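Local atomic coordinates of uncharacterized protein (Staphylococcus aureus subsp. aureus Mu50, PDB entry 4QPV), a protein that is of unknown function but belongs to the DUF1672 family and has a unique fold with a kinked-helix-beta-beta-beta repeat. Residues K45-K50 / S101-D106; A52-Q57 / S107-E112; G78-V83 / N93-F98; F82-D87 / A161-Q166. One frame throughout, in Å; residues are numbered along the deposited sequence.

Interaction 1 (K45-K50 / S101-D106)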
loop_
_atom_site.group_PDB
_atom_site.type_symbol
_atom_site.label_atom_id
_atom_site.label_comp_id
_atom_site.label_asym_id
_atom_site.label_seq_id
_atom_site.Cartn_x
_atom_site.Cartn_y
_atom_site.Cartn_z
ATOM N N LYS A 45 -3.837 -19.290 13.191
ATOM C CA LYS A 45 -2.911 -19.276 14.322
ATOM C C LYS A 45 -2.144 -20.596 14.427
ATOM O O LYS A 45 -0.969 -20.594 14.771
ATOM C CB LYS A 45 -3.673 -19.005 15.629
ATOM C CG LYS A 45 -4.249 -17.605 15.708
ATOM C CD LYS A 45 -5.245 -17.516 16.850
ATOM C CE LYS A 45 -5.934 -16.177 16.939
ATOM N NZ LYS A 45 -7.034 -16.217 17.941
ATOM N N LYS A 46 -2.799 -21.707 14.117
ATOM C CA LYS A 46 -2.194 -23.033 14.222
ATOM C C LYS A 46 -1.230 -23.347 13.067
ATOM O O LYS A 46 -0.400 -24.256 13.201
ATOM C CB LYS A 46 -3.297 -24.096 14.283
ATOM C CG LYS A 46 -4.005 -24.167 15.633
ATOM C CD LYS A 46 -3.224 -24.988 16.642
ATOM C CE LYS A 46 -3.818 -24.894 18.026
ATOM N NZ LYS A 46 -2.887 -25.460 19.030
ATOM N N HIS A 47 -1.331 -22.609 11.940
ATOM C CA HIS A 47 -0.512 -22.881 10.756
ATOM C C HIS A 47 0.140 -21.611 10.212
ATOM O O HIS A 47 0.399 -21.521 9.016
ATOM C CB HIS A 47 -1.372 -23.553 9.661
ATOM C CG HIS A 47 -2.097 -24.756 10.162
ATOM N ND1 HIS A 47 -1.456 -25.981 10.293
ATOM C CD2 HIS A 47 -3.350 -24.859 10.657
ATOM C CE1 HIS A 47 -2.349 -26.790 10.836
ATOM N NE2 HIS A 47 -3.504 -26.162 11.066
ATOM N N LYS A 48 0.452 -20.664 11.103
ATOM C CA LYS A 48 1.070 -19.383 10.780
ATOM C C LYS A 48 2.342 -19.565 9.935
ATOM O O LYS A 48 2.427 -18.944 8.887
ATOM C CB LYS A 48 1.371 -18.615 12.084
ATOM C CG LYS A 48 1.991 -17.241 11.889
ATOM C CD LYS A 48 2.504 -16.697 13.218
ATOM C CE LYS A 48 3.296 -15.419 13.061
ATOM N NZ LYS A 48 4.037 -15.072 14.309
ATOM N N ASP A 49 3.300 -20.438 10.349
ATOM C CA ASP A 49 4.551 -20.616 9.593
ATOM C C ASP A 49 4.334 -21.209 8.188
ATOM O O ASP A 49 4.927 -20.731 7.222
ATOM C CB ASP A 49 5.553 -21.481 10.374
ATOM C CG ASP A 49 6.052 -20.835 11.663
ATOM O OD1 ASP A 49 5.840 -19.612 11.840
ATOM O OD2 ASP A 49 6.623 -21.554 12.502
ATOM N N LYS A 50 3.506 -22.237 8.079
ATOM C CA LYS A 50 3.246 -22.865 6.783
ATOM C C LYS A 50 2.544 -21.879 5.860
ATOM O O LYS A 50 2.911 -21.765 4.697
ATOM C CB LYS A 50 2.372 -24.130 6.963
ATOM C CG LYS A 50 1.963 -24.837 5.653
ATOM C CD LYS A 50 3.178 -25.443 4.936
ATOM C CE LYS A 50 2.756 -26.493 3.939
ATOM N NZ LYS A 50 3.906 -27.342 3.531
ATOM N N SER A 101 -6.810 -25.580 2.535
ATOM C CA SER A 101 -6.076 -26.619 1.791
ATOM C C SER A 101 -4.664 -26.166 1.351
ATOM O O SER A 101 -3.892 -26.997 0.879
ATOM C CB SER A 101 -6.872 -27.077 0.575
ATOM O OG SER A 101 -6.987 -26.017 -0.358
ATOM N N ILE A 102 -4.310 -24.885 1.542
ATOM C CA ILE A 102 -2.962 -24.383 1.229
ATOM C C ILE A 102 -1.854 -25.136 2.013
ATOM O O ILE A 102 -0.728 -25.221 1.526
ATOM C CB ILE A 102 -2.838 -22.842 1.433
ATOM C CG1 ILE A 102 -1.596 -22.274 0.690
ATOM C CG2 ILE A 102 -2.860 -22.442 2.929
ATOM C CD1 ILE A 102 -1.608 -22.383 -0.850
ATOM N N ILE A 103 -2.178 -25.711 3.189
ATOM C CA ILE A 103 -1.186 -26.443 4.004
ATOM C C ILE A 103 -0.857 -27.830 3.432
ATOM O O ILE A 103 0.063 -28.485 3.925
ATOM C CB ILE A 103 -1.711 -26.591 5.469
ATOM C CG1 ILE A 103 -2.952 -27.536 5.573
ATOM C CG2 ILE A 103 -1.947 -25.214 6.148
ATOM C CD1 ILE A 103 -3.239 -28.054 7.033
ATOM N N GLU A 104 -1.624 -28.294 2.435
ATOM C CA GLU A 104 -1.518 -29.663 1.924
ATOM C C GLU A 104 -0.299 -29.964 1.052
ATOM O O GLU A 104 0.033 -31.140 0.883
ATOM C CB GLU A 104 -2.781 -30.028 1.141
ATOM C CG GLU A 104 -4.017 -30.143 2.026
ATOM C CD GLU A 104 -5.291 -30.518 1.297
ATOM O OE1 GLU A 104 -5.214 -30.897 0.105
ATOM O OE2 GLU A 104 -6.373 -30.412 1.913
ATOM N N SER A 105 0.358 -28.943 0.501
ATOM C CA SER A 105 1.474 -29.182 -0.421
ATOM C C SER A 105 2.512 -28.062 -0.406
ATOM O O SER A 105 2.295 -27.025 0.201
ATOM C CB SER A 105 0.902 -29.305 -1.840
ATOM O OG SER A 105 1.895 -29.504 -2.826
ATOM N N ASP A 106 3.643 -28.284 -1.094
ATOM C CA ASP A 106 4.646 -27.242 -1.333
ATOM C C ASP A 106 4.815 -27.068 -2.846
ATOM O O ASP A 106 5.713 -26.352 -3.290
ATOM C CB ASP A 106 5.982 -27.542 -0.646
ATOM C CG ASP A 106 5.880 -27.540 0.856
ATOM O OD1 ASP A 106 5.448 -26.510 1.421
ATOM O OD2 ASP A 106 6.168 -28.590 1.466
HETATM O O HOH W 1 2.443 -29.685 2.932
#
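The kink between helix 38-46 and helix 48-63 is where His-47 and Lys-50 meet Ile-103, which sits in the 3-10 turn that follows strand 90-98. His-47 leaves helical geometry after the first helix and takes the N-cap position of the second, with its CB 3.9 Å from Ile-103 CG2. The two branches of the isoleucine do different work. CD1 comes over one face of the imidazole, 4.1 Å above its plane and toward the rim, while CG2 fills the corner between the histidine and the stem of the lysine. Phe-43, one turn earlier, also meets the imidazole, the two rings being inclined at about 35°.

Lys-50 illustrates how one long side chain can serve two chemistries. Its aliphatic part crosses Ile-103 at about a right angle, CG lying 4.0 Å from Ile-103 CG2. The chain leaves with CG anti to the backbone N (chi1 177°) and bends once at chi2 (67°), after which it runs out along the turn to Asp-106. There Lys-50 NZ forms a salt bridge to Asp-106 OD1 at 2.7 Å, approaching on the syn side and well out of the carboxylate plane. A water accepts from Lys-50 NZ at 2.8 Å and donates to Ile-103 O, also at 2.8 Å, tying the ammonium to the end of the 3-10 turn. Lys-53 adds a long, weak ion pair to the same carboxylate oxygen. With two lysines nearby, Asp-106 is probably kept ionised. At this surface site charge and a bridging water fasten the loop, and the Lys-50 methylenes pack on Ile-103.

Interaction 2 (A52-Q57 / S107-E112)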
loop_
_atom_site.group_PDB
_atom_site.type_symbol
_atom_site.label_atom_id
_atom_site.label_comp_id
_atom_site.label_asym_id
_atom_site.label_seq_id
_atom_site.Cartn_x
_atom_site.Cartn_y
_atom_site.Cartn_z
ATOM N N ALA A 52 2.552 -18.571 5.999
ATOM C CA ALA A 52 3.532 -17.522 5.671
ATOM C C ALA A 52 4.466 -17.993 4.548
ATOM O O ALA A 52 4.665 -17.269 3.571
ATOM C CB ALA A 52 4.337 -17.149 6.909
ATOM N N LYS A 53 4.973 -19.242 4.654
ATOM C CA LYS A 53 5.863 -19.844 3.658
ATOM C C LYS A 53 5.156 -19.950 2.297
ATOM O O LYS A 53 5.760 -19.609 1.272
ATOM C CB LYS A 53 6.337 -21.247 4.142
ATOM C CG LYS A 53 7.220 -21.981 3.135
ATOM C CD LYS A 53 7.907 -23.219 3.713
ATOM C CE LYS A 53 6.997 -24.406 3.905
ATOM N NZ LYS A 53 7.778 -25.631 4.228
ATOM N N ARG A 54 3.888 -20.426 2.292
ATOM C CA ARG A 54 3.102 -20.560 1.045
ATOM C C ARG A 54 2.801 -19.177 0.428
ATOM O O ARG A 54 2.846 -19.032 -0.797
ATOM C CB ARG A 54 1.804 -21.363 1.267
ATOM C CG ARG A 54 2.055 -22.847 1.639
ATOM C CD ARG A 54 2.521 -23.652 0.432
ATOM N NE ARG A 54 1.398 -24.272 -0.272
ATOM C CZ ARG A 54 1.449 -24.734 -1.520
ATOM N NH1 ARG A 54 2.548 -24.584 -2.248
ATOM N NH2 ARG A 54 0.401 -25.344 -2.047
ATOM N N GLY A 55 2.517 -18.184 1.263
ATOM C CA GLY A 55 2.286 -16.813 0.794
ATOM C C GLY A 55 3.516 -16.237 0.121
ATOM O O GLY A 55 3.438 -15.707 -0.990
ATOM N N GLU A 56 4.687 -16.437 0.738
ATOM C CA GLU A 56 5.964 -15.994 0.159
ATOM C C GLU A 56 6.218 -16.728 -1.166
ATOM O O GLU A 56 6.574 -16.098 -2.172
ATOM C CB GLU A 56 7.104 -16.217 1.168
ATOM C CG GLU A 56 7.003 -15.237 2.341
ATOM C CD GLU A 56 7.739 -15.634 3.611
ATOM O OE1 GLU A 56 8.443 -16.673 3.610
ATOM O OE2 GLU A 56 7.593 -14.910 4.621
ATOM N N GLN A 57 5.951 -18.052 -1.188
ATOM C CA GLN A 57 6.114 -18.852 -2.405
ATOM C C GLN A 57 5.238 -18.297 -3.532
ATOM O O GLN A 57 5.692 -18.257 -4.676
ATOM C CB GLN A 57 5.758 -20.330 -2.145
ATOM C CG GLN A 57 5.946 -21.249 -3.370
ATOM C CD GLN A 57 5.412 -22.638 -3.124
ATOM O OE1 GLN A 57 4.832 -22.928 -2.074
ATOM N NE2 GLN A 57 5.639 -23.553 -4.064
ATOM N N SER A 107 3.923 -27.688 -3.632
ATOM C CA SER A 107 3.977 -27.628 -5.095
ATOM C C SER A 107 3.707 -26.205 -5.610
ATOM O O SER A 107 3.200 -25.350 -4.885
ATOM C CB SER A 107 3.024 -28.636 -5.736
ATOM O OG SER A 107 1.673 -28.314 -5.459
ATOM N N SER A 108 4.148 -25.940 -6.840
ATOM C CA SER A 108 4.039 -24.630 -7.470
ATOM C C SER A 108 2.690 -23.949 -7.240
ATOM O O SER A 108 1.629 -24.571 -7.330
ATOM C CB SER A 108 4.289 -24.750 -8.968
ATOM O OG SER A 108 4.112 -23.478 -9.567
ATOM N N LEU A 109 2.753 -22.644 -6.971
ATOM C CA LEU A 109 1.577 -21.820 -6.784
ATOM C C LEU A 109 1.354 -20.897 -7.996
ATOM O O LEU A 109 0.551 -19.965 -7.901
ATOM C CB LEU A 109 1.667 -21.037 -5.469
ATOM C CG LEU A 109 1.428 -21.901 -4.226
ATOM C CD1 LEU A 109 1.733 -21.119 -2.960
ATOM C CD2 LEU A 109 -0.006 -22.438 -4.193
ATOM N N ARG A 110 2.041 -21.191 -9.147
ATOM C CA ARG A 110 1.882 -20.451 -10.406
ATOM C C ARG A 110 0.385 -20.415 -10.746
ATOM O O ARG A 110 -0.238 -21.476 -10.865
ATOM C CB ARG A 110 2.724 -21.127 -11.509
ATOM C CG ARG A 110 2.443 -20.698 -12.945
ATOM C CD ARG A 110 3.302 -21.466 -13.941
ATOM N NE ARG A 110 2.865 -22.856 -14.104
ATOM C CZ ARG A 110 3.475 -23.911 -13.564
ATOM N NH1 ARG A 110 4.564 -23.750 -12.824
ATOM N NH2 ARG A 110 3.001 -25.132 -13.766
ATOM N N SER A 111 -0.195 -19.220 -10.819
ATOM C CA SER A 111 -1.616 -18.992 -11.042
ATOM C C SER A 111 -2.019 -18.844 -12.502
ATOM O O SER A 111 -1.300 -18.239 -13.306
ATOM C CB SER A 111 -2.044 -17.741 -10.285
ATOM O OG SER A 111 -3.447 -17.539 -10.314
ATOM N N GLU A 112 -3.217 -19.373 -12.816
ATOM C CA GLU A 112 -3.863 -19.272 -14.124
ATOM C C GLU A 112 -5.097 -18.348 -14.009
ATOM O O GLU A 112 -5.896 -18.268 -14.944
ATOM C CB GLU A 112 -4.241 -20.663 -14.683
ATOM C CG GLU A 112 -3.053 -21.529 -15.087
ATOM C CD GLU A 112 -2.065 -20.959 -16.091
ATOM O OE1 GLU A 112 -2.496 -20.269 -17.043
ATOM O OE2 GLU A 112 -0.852 -21.233 -15.938
HETATM O O HOH W 2 0.246 -26.076 -4.809
#
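Arg-54 and Leu-109 form the tight part of this contact. The guanidinium lies flat against the leucine, whose CD2 stands 3.4 Å above one face near the rim, and the two side chains cross at about a right angle. Leu-109 CD1 reaches past it to the helix backbone, ending 3.2 Å from Arg-54 O, a close approach for a methyl group.

Around the edge of the same guanidinium the bonding is polar. Arg-54 NH1 donates to Ser-107 O at 2.8 Å with an N-H...O angle of 161°, the bond lying in both the guanidinium and the carbonyl planes. NH1 also donates to Gln-57 OE1 at 2.8 Å, this time from above the amide carbonyl plane. Gln-57 reaches the loop because its CG is anti to the backbone N (chi1 -178°) and the rest of the chain is extended. Its NE2 makes a weak bond to Ser-107 O (3.1 Å) besides a hydrogen bond to Asp-106 O. Arg-54 NE is taken by Ile-102 O, so that a buried arginine on helix 48-63 organises the carbonyls of the irregular connection between strand 90-98 and helix 116-133.

The solvent side is looser. A water accepting from Arg-54 NH2 at 2.9 Å passes the link on to Ser-108 O at 3.2 Å. Ser-107 and Ser-108 have their CB atoms directed away from the helix, and Ser-108 OG accepts from Arg-110 N (3.1 Å) in an ST turn.

Interaction 3 (G78-V83 / N93-F98)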
loop_
_atom_site.group_PDB
_atom_site.type_symbol
_atom_site.label_atom_id
_atom_site.label_comp_id
_atom_site.label_asym_id
_atom_site.label_seq_id
_atom_site.Cartn_x
_atom_site.Cartn_y
_atom_site.Cartn_z
ATOM N N GLY A 78 -11.372 -19.196 4.904
ATOM C CA GLY A 78 -9.960 -19.508 4.725
ATOM C C GLY A 78 -9.041 -18.581 5.491
ATOM O O GLY A 78 -9.341 -18.149 6.609
ATOM N N VAL A 79 -7.897 -18.291 4.901
ATOM C CA VAL A 79 -6.885 -17.449 5.533
ATOM C C VAL A 79 -6.408 -16.402 4.532
ATOM O O VAL A 79 -6.753 -16.455 3.342
ATOM C CB VAL A 79 -5.696 -18.283 6.094
ATOM C CG1 VAL A 79 -6.169 -19.265 7.173
ATOM C CG2 VAL A 79 -4.946 -19.019 4.969
ATOM N N GLU A 80 -5.625 -15.461 5.024
ATOM C CA GLU A 80 -5.051 -14.384 4.219
ATOM C C GLU A 80 -3.674 -14.028 4.761
ATOM O O GLU A 80 -3.501 -13.928 5.976
ATOM C CB GLU A 80 -5.974 -13.171 4.217
ATOM C CG GLU A 80 -5.526 -12.047 3.288
ATOM C CD GLU A 80 -6.587 -10.977 3.145
ATOM O OE1 GLU A 80 -7.664 -11.107 3.774
ATOM O OE2 GLU A 80 -6.346 -10.010 2.390
ATOM N N VAL A 81 -2.698 -13.856 3.854
ATOM C CA VAL A 81 -1.312 -13.519 4.201
ATOM C C VAL A 81 -0.991 -12.132 3.691
ATOM O O VAL A 81 -1.100 -11.896 2.487
ATOM C CB VAL A 81 -0.261 -14.524 3.642
ATOM C CG1 VAL A 81 1.117 -14.292 4.263
ATOM C CG2 VAL A 81 -0.700 -15.959 3.818
ATOM N N PHE A 82 -0.560 -11.247 4.585
ATOM C CA PHE A 82 -0.117 -9.893 4.255
ATOM C C PHE A 82 1.389 -10.026 4.093
ATOM O O PHE A 82 2.012 -10.744 4.885
ATOM C CB PHE A 82 -0.495 -8.921 5.376
ATOM C CG PHE A 82 -1.962 -8.574 5.383
ATOM C CD1 PHE A 82 -2.916 -9.505 5.810
ATOM C CD2 PHE A 82 -2.397 -7.321 4.966
ATOM C CE1 PHE A 82 -4.276 -9.190 5.790
ATOM C CE2 PHE A 82 -3.762 -7.009 4.948
ATOM C CZ PHE A 82 -4.687 -7.940 5.363
ATOM N N VAL A 83 1.955 -9.401 3.058
ATOM C CA VAL A 83 3.382 -9.487 2.778
ATOM C C VAL A 83 3.973 -8.087 2.551
ATOM O O VAL A 83 3.269 -7.175 2.130
ATOM C CB VAL A 83 3.710 -10.422 1.570
ATOM C CG1 VAL A 83 3.205 -11.858 1.789
ATOM C CG2 VAL A 83 3.186 -9.846 0.238
ATOM N N ASN A 93 3.363 -3.436 -0.044
ATOM C CA ASN A 93 2.644 -4.340 0.849
ATOM C C ASN A 93 1.454 -4.854 0.083
ATOM O O ASN A 93 0.841 -4.103 -0.684
ATOM C CB ASN A 93 2.235 -3.684 2.152
ATOM C CG ASN A 93 3.385 -3.598 3.112
ATOM O OD1 ASN A 93 4.377 -2.902 2.863
ATOM N ND2 ASN A 93 3.305 -4.345 4.198
ATOM N N ALA A 94 1.158 -6.140 0.237
ATOM C CA ALA A 94 0.053 -6.764 -0.480
ATOM C C ALA A 94 -0.485 -7.891 0.353
ATOM O O ALA A 94 0.104 -8.215 1.386
ATOM C CB ALA A 94 0.565 -7.298 -1.826
ATOM N N SER A 95 -1.601 -8.490 -0.076
ATOM C CA SER A 95 -2.139 -9.665 0.613
ATOM C C SER A 95 -2.727 -10.623 -0.386
ATOM O O SER A 95 -3.144 -10.228 -1.490
ATOM C CB SER A 95 -3.156 -9.285 1.689
ATOM O OG SER A 95 -4.414 -8.958 1.121
ATOM N N ILE A 96 -2.763 -11.901 0.004
ATOM C CA ILE A 96 -3.298 -12.959 -0.835
ATOM C C ILE A 96 -4.201 -13.864 0.008
ATOM O O ILE A 96 -3.748 -14.311 1.068
ATOM C CB ILE A 96 -2.161 -13.759 -1.555
ATOM C CG1 ILE A 96 -2.709 -14.848 -2.502
ATOM C CG2 ILE A 96 -1.107 -14.333 -0.591
ATOM C CD1 ILE A 96 -3.348 -14.339 -3.792
ATOM N N PRO A 97 -5.441 -14.173 -0.432
ATOM C CA PRO A 97 -6.249 -15.124 0.350
ATOM C C PRO A 97 -5.907 -16.553 -0.049
ATOM O O PRO A 97 -5.491 -16.806 -1.190
ATOM C CB PRO A 97 -7.679 -14.746 -0.034
ATOM C CG PRO A 97 -7.567 -14.270 -1.454
ATOM C CD PRO A 97 -6.173 -13.728 -1.648
ATOM N N PHE A 98 -6.109 -17.504 0.871
ATOM C CA PHE A 98 -5.940 -18.924 0.576
ATOM C C PHE A 98 -7.034 -19.742 1.205
ATOM O O PHE A 98 -7.533 -19.367 2.264
ATOM C CB PHE A 98 -4.607 -19.445 1.155
ATOM C CG PHE A 98 -3.316 -18.993 0.534
ATOM C CD1 PHE A 98 -3.079 -19.175 -0.827
ATOM C CD2 PHE A 98 -2.269 -18.542 1.329
ATOM C CE1 PHE A 98 -1.848 -18.822 -1.392
ATOM C CE2 PHE A 98 -1.022 -18.257 0.774
ATOM C CZ PHE A 98 -0.817 -18.412 -0.583
#
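Strand 78-83 and strand 93-98 run antiparallel; the axes of these short segments come within 4.5 Å, with 161° between directions. Val-79 with Phe-98, Val-81 with Ile-96 and Val-83 with Ala-94 are hydrogen-bonded pairs, each exchanging two N-H...O bonds, six in all between 2.8 and 3.0 Å. Glu-80 with Pro-97 and Phe-82 with Ser-95 are the non-hydrogen-bonded pairs between them. Pro-97, which has no N-H, thus occupies a position where pairing with 78-83 asks for none.

The segments form a beta hairpin in which strand 78-87 is the middle member of a three-stranded antiparallel sheet, flanked by 67-75 and 90-98. Its two faces differ in character. On one, the valines and Ile-96 meet Ile-51, Phe-58 and Phe-59 of helix 48-63, while Ala-94 packs on helix 116-133. Across the strands on this face, Val-79 CG2 lies 3.9 Å from Phe-98 CB.

The other face mixes aromatic and polar groups. Ser-95 CB sits over the centre of the Phe-82 ring, 3.8 Å from the centroid, in a CH-pi contact. Ser-95 chi1 (78°) swings OG toward Glu-80, and OG donates to the anti lone pair of Glu-80 OE2, a short 2.5 Å. The carboxylate has a second partner in Ser-75, which bonds OE1, and Asn-167 bonds the serine hydroxyl.

Interaction 4 (F82-D87 / A161-Q166)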
loop_
_atom_site.group_PDB
_atom_site.type_symbol
_atom_site.label_atom_id
_atom_site.label_comp_id
_atom_site.label_asym_id
_atom_site.label_seq_id
_atom_site.Cartn_x
_atom_site.Cartn_y
_atom_site.Cartn_z
ATOM N N PHE A 82 -0.560 -11.247 4.585
ATOM C CA PHE A 82 -0.117 -9.893 4.255
ATOM C C PHE A 82 1.389 -10.026 4.093
ATOM O O PHE A 82 2.012 -10.744 4.885
ATOM C CB PHE A 82 -0.495 -8.921 5.376
ATOM C CG PHE A 82 -1.962 -8.574 5.383
ATOM C CD1 PHE A 82 -2.916 -9.505 5.810
ATOM C CD2 PHE A 82 -2.397 -7.321 4.966
ATOM C CE1 PHE A 82 -4.276 -9.190 5.790
ATOM C CE2 PHE A 82 -3.762 -7.009 4.948
ATOM C CZ PHE A 82 -4.687 -7.940 5.363
ATOM N N VAL A 83 1.955 -9.401 3.058
ATOM C CA VAL A 83 3.382 -9.487 2.778
ATOM C C VAL A 83 3.973 -8.087 2.551
ATOM O O VAL A 83 3.269 -7.175 2.130
ATOM C CB VAL A 83 3.710 -10.422 1.570
ATOM C CG1 VAL A 83 3.205 -11.858 1.789
ATOM C CG2 VAL A 83 3.186 -9.846 0.238
ATOM N N HIS A 84 5.269 -7.946 2.819
ATOM C CA HIS A 84 6.027 -6.746 2.515
ATOM C C HIS A 84 7.142 -7.143 1.569
ATOM O O HIS A 84 7.819 -8.159 1.772
ATOM C CB HIS A 84 6.582 -6.037 3.772
ATOM C CG HIS A 84 7.368 -4.790 3.452
ATOM N ND1 HIS A 84 6.743 -3.637 3.006
ATOM C CD2 HIS A 84 8.707 -4.564 3.513
ATOM C CE1 HIS A 84 7.709 -2.741 2.830
ATOM N NE2 HIS A 84 8.903 -3.245 3.127
ATOM N N CYS A 85 7.310 -6.357 0.522
ATOM C CA CYS A 85 8.353 -6.549 -0.466
ATOM C C CYS A 85 9.300 -5.367 -0.416
ATOM O O CYS A 85 8.853 -4.221 -0.353
ATOM C CB CYS A 85 7.752 -6.699 -1.860
ATOM S SG CYS A 85 8.980 -7.011 -3.164
ATOM N N ASP A 86 10.610 -5.657 -0.436
ATOM C CA ASP A 86 11.679 -4.661 -0.557
ATOM C C ASP A 86 12.796 -5.412 -1.266
ATOM O O ASP A 86 13.747 -5.880 -0.643
ATOM C CB ASP A 86 12.080 -4.012 0.785
ATOM C CG ASP A 86 13.049 -2.832 0.639
ATOM O OD1 ASP A 86 13.631 -2.667 -0.457
ATOM O OD2 ASP A 86 13.191 -2.053 1.613
ATOM N N ASP A 87 12.615 -5.588 -2.576
ATOM C CA ASP A 87 13.476 -6.423 -3.407
ATOM C C ASP A 87 13.885 -5.657 -4.648
ATOM O O ASP A 87 13.015 -5.280 -5.436
ATOM C CB ASP A 87 12.691 -7.701 -3.772
ATOM C CG ASP A 87 13.492 -8.771 -4.495
ATOM O OD1 ASP A 87 14.741 -8.632 -4.580
ATOM O OD2 ASP A 87 12.876 -9.760 -4.959
ATOM N N ALA A 161 1.062 -0.583 12.143
ATOM C CA ALA A 161 -0.276 -0.606 11.554
ATOM C C ALA A 161 -0.197 -0.825 10.038
ATOM O O ALA A 161 -0.937 -1.657 9.517
ATOM C CB ALA A 161 -1.015 0.701 11.862
ATOM N N ILE A 162 0.704 -0.112 9.332
ATOM C CA ILE A 162 0.755 -0.276 7.866
ATOM C C ILE A 162 1.312 -1.671 7.479
ATOM O O ILE A 162 0.837 -2.266 6.508
ATOM C CB ILE A 162 1.518 0.871 7.141
ATOM C CG1 ILE A 162 3.005 0.888 7.478
ATOM C CG2 ILE A 162 0.855 2.274 7.374
ATOM C CD1 ILE A 162 3.840 1.840 6.642
HETATM N N MSE A 163 2.282 -2.178 8.250
HETATM C CA MSE A 163 2.889 -3.484 7.948
HETATM C C MSE A 163 1.897 -4.626 8.166
HETATM O O MSE A 163 1.823 -5.534 7.325
HETATM C CB MSE A 163 4.157 -3.709 8.787
HETATM C CG MSE A 163 5.340 -2.873 8.311
HETATM SE SE MSE A 163 5.849 -3.183 6.426
HETATM C CE MSE A 163 5.854 -1.366 5.923
ATOM N N LYS A 164 1.103 -4.567 9.222
ATOM C CA LYS A 164 0.167 -5.648 9.536
ATOM C C LYS A 164 -1.235 -5.539 8.960
ATOM O O LYS A 164 -1.938 -6.563 8.940
ATOM C CB LYS A 164 0.063 -5.751 11.059
ATOM C CG LYS A 164 1.382 -6.198 11.679
ATOM C CD LYS A 164 1.336 -6.335 13.175
ATOM C CE LYS A 164 2.727 -6.666 13.685
ATOM N NZ LYS A 164 2.684 -7.485 14.926
ATOM N N THR A 165 -1.691 -4.322 8.563
ATOM C CA THR A 165 -3.108 -4.195 8.204
ATOM C C THR A 165 -3.400 -3.652 6.809
ATOM O O THR A 165 -4.575 -3.591 6.432
ATOM C CB THR A 165 -3.839 -3.312 9.249
ATOM O OG1 THR A 165 -3.532 -1.919 9.067
ATOM C CG2 THR A 165 -3.566 -3.734 10.700
ATOM N N GLN A 166 -2.377 -3.207 6.072
ATOM C CA GLN A 166 -2.596 -2.575 4.763
ATOM C C GLN A 166 -1.998 -3.423 3.653
ATOM O O GLN A 166 -1.023 -4.150 3.887
ATOM C CB GLN A 166 -2.019 -1.141 4.757
ATOM C CG GLN A 166 -2.562 -0.253 5.926
ATOM C CD GLN A 166 -4.053 0.036 5.824
ATOM O OE1 GLN A 166 -4.568 0.490 4.794
ATOM N NE2 GLN A 166 -4.784 -0.216 6.902
#
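His-84 meets Met-163, deposited as selenomethionine, in a chalcogen-aromatic contact, the selenium counterpart of a Met-aromatic pair. In one of the two conformers modelled for Met-163, SE stands 3.5 Å above one face of the imidazole, displaced toward the rim, and is 3.6 Å from His-84 ND1. Bends at chi2 (-58°) and chi3 (129°) carry the end of this chain across to strand 78-87. His-84 ND1 also lies against the side chain of Asn-93 on strand 90-98.

Carbonyl-aromatic contacts gather at Phe-82, where helix 159-165 ends. Lys-164 O lies over a face of the ring, 4.0 Å above the plane near the rim, whereas Gln-166 O meets the edge in plane, 3.6 Å from Phe-82 CD2. Thr-165 O approaches CE2 at 3.8 Å.

Within 161-166, Ala-161 O accepts from Thr-165 OG1 (2.6 Å) and Thr-165 N on opposite faces of its plane. Thr-70 and Asn-71 of strand 67-75 bond Met-163 O and Lys-164 O.

The in-plane Gln-166 O probably gains from the slightly positive C-H rim of Phe-82. The helix is thus hydrogen-bonded to strand 67-75, whereas its contact with 82-87 rests on packing.

Overall arrangement
Interactions 1 and 2 fasten consecutive parts of the 101-112 loop to helix 48-63 at the surface, and they interlock through carbonyls of the 101-106 segment that bond helix side chains of interaction 2. Interaction 3 is partly buried and lies beneath the same helix, with Phe-98 packing on the backbone of Arg-54 and Gly-55. Interaction 4, also partly buried and nearer the centre of the chain, uses the later part of strand 78-87, shares Phe-82 with interaction 3, and sits beside its Asn-93. The chemistry changes accordingly, from a salt bridge and water at the periphery, through guanidinium-carbonyl bonding, to regular sheet pairing and finally aromatic contacts without a hydrogen bond between segments.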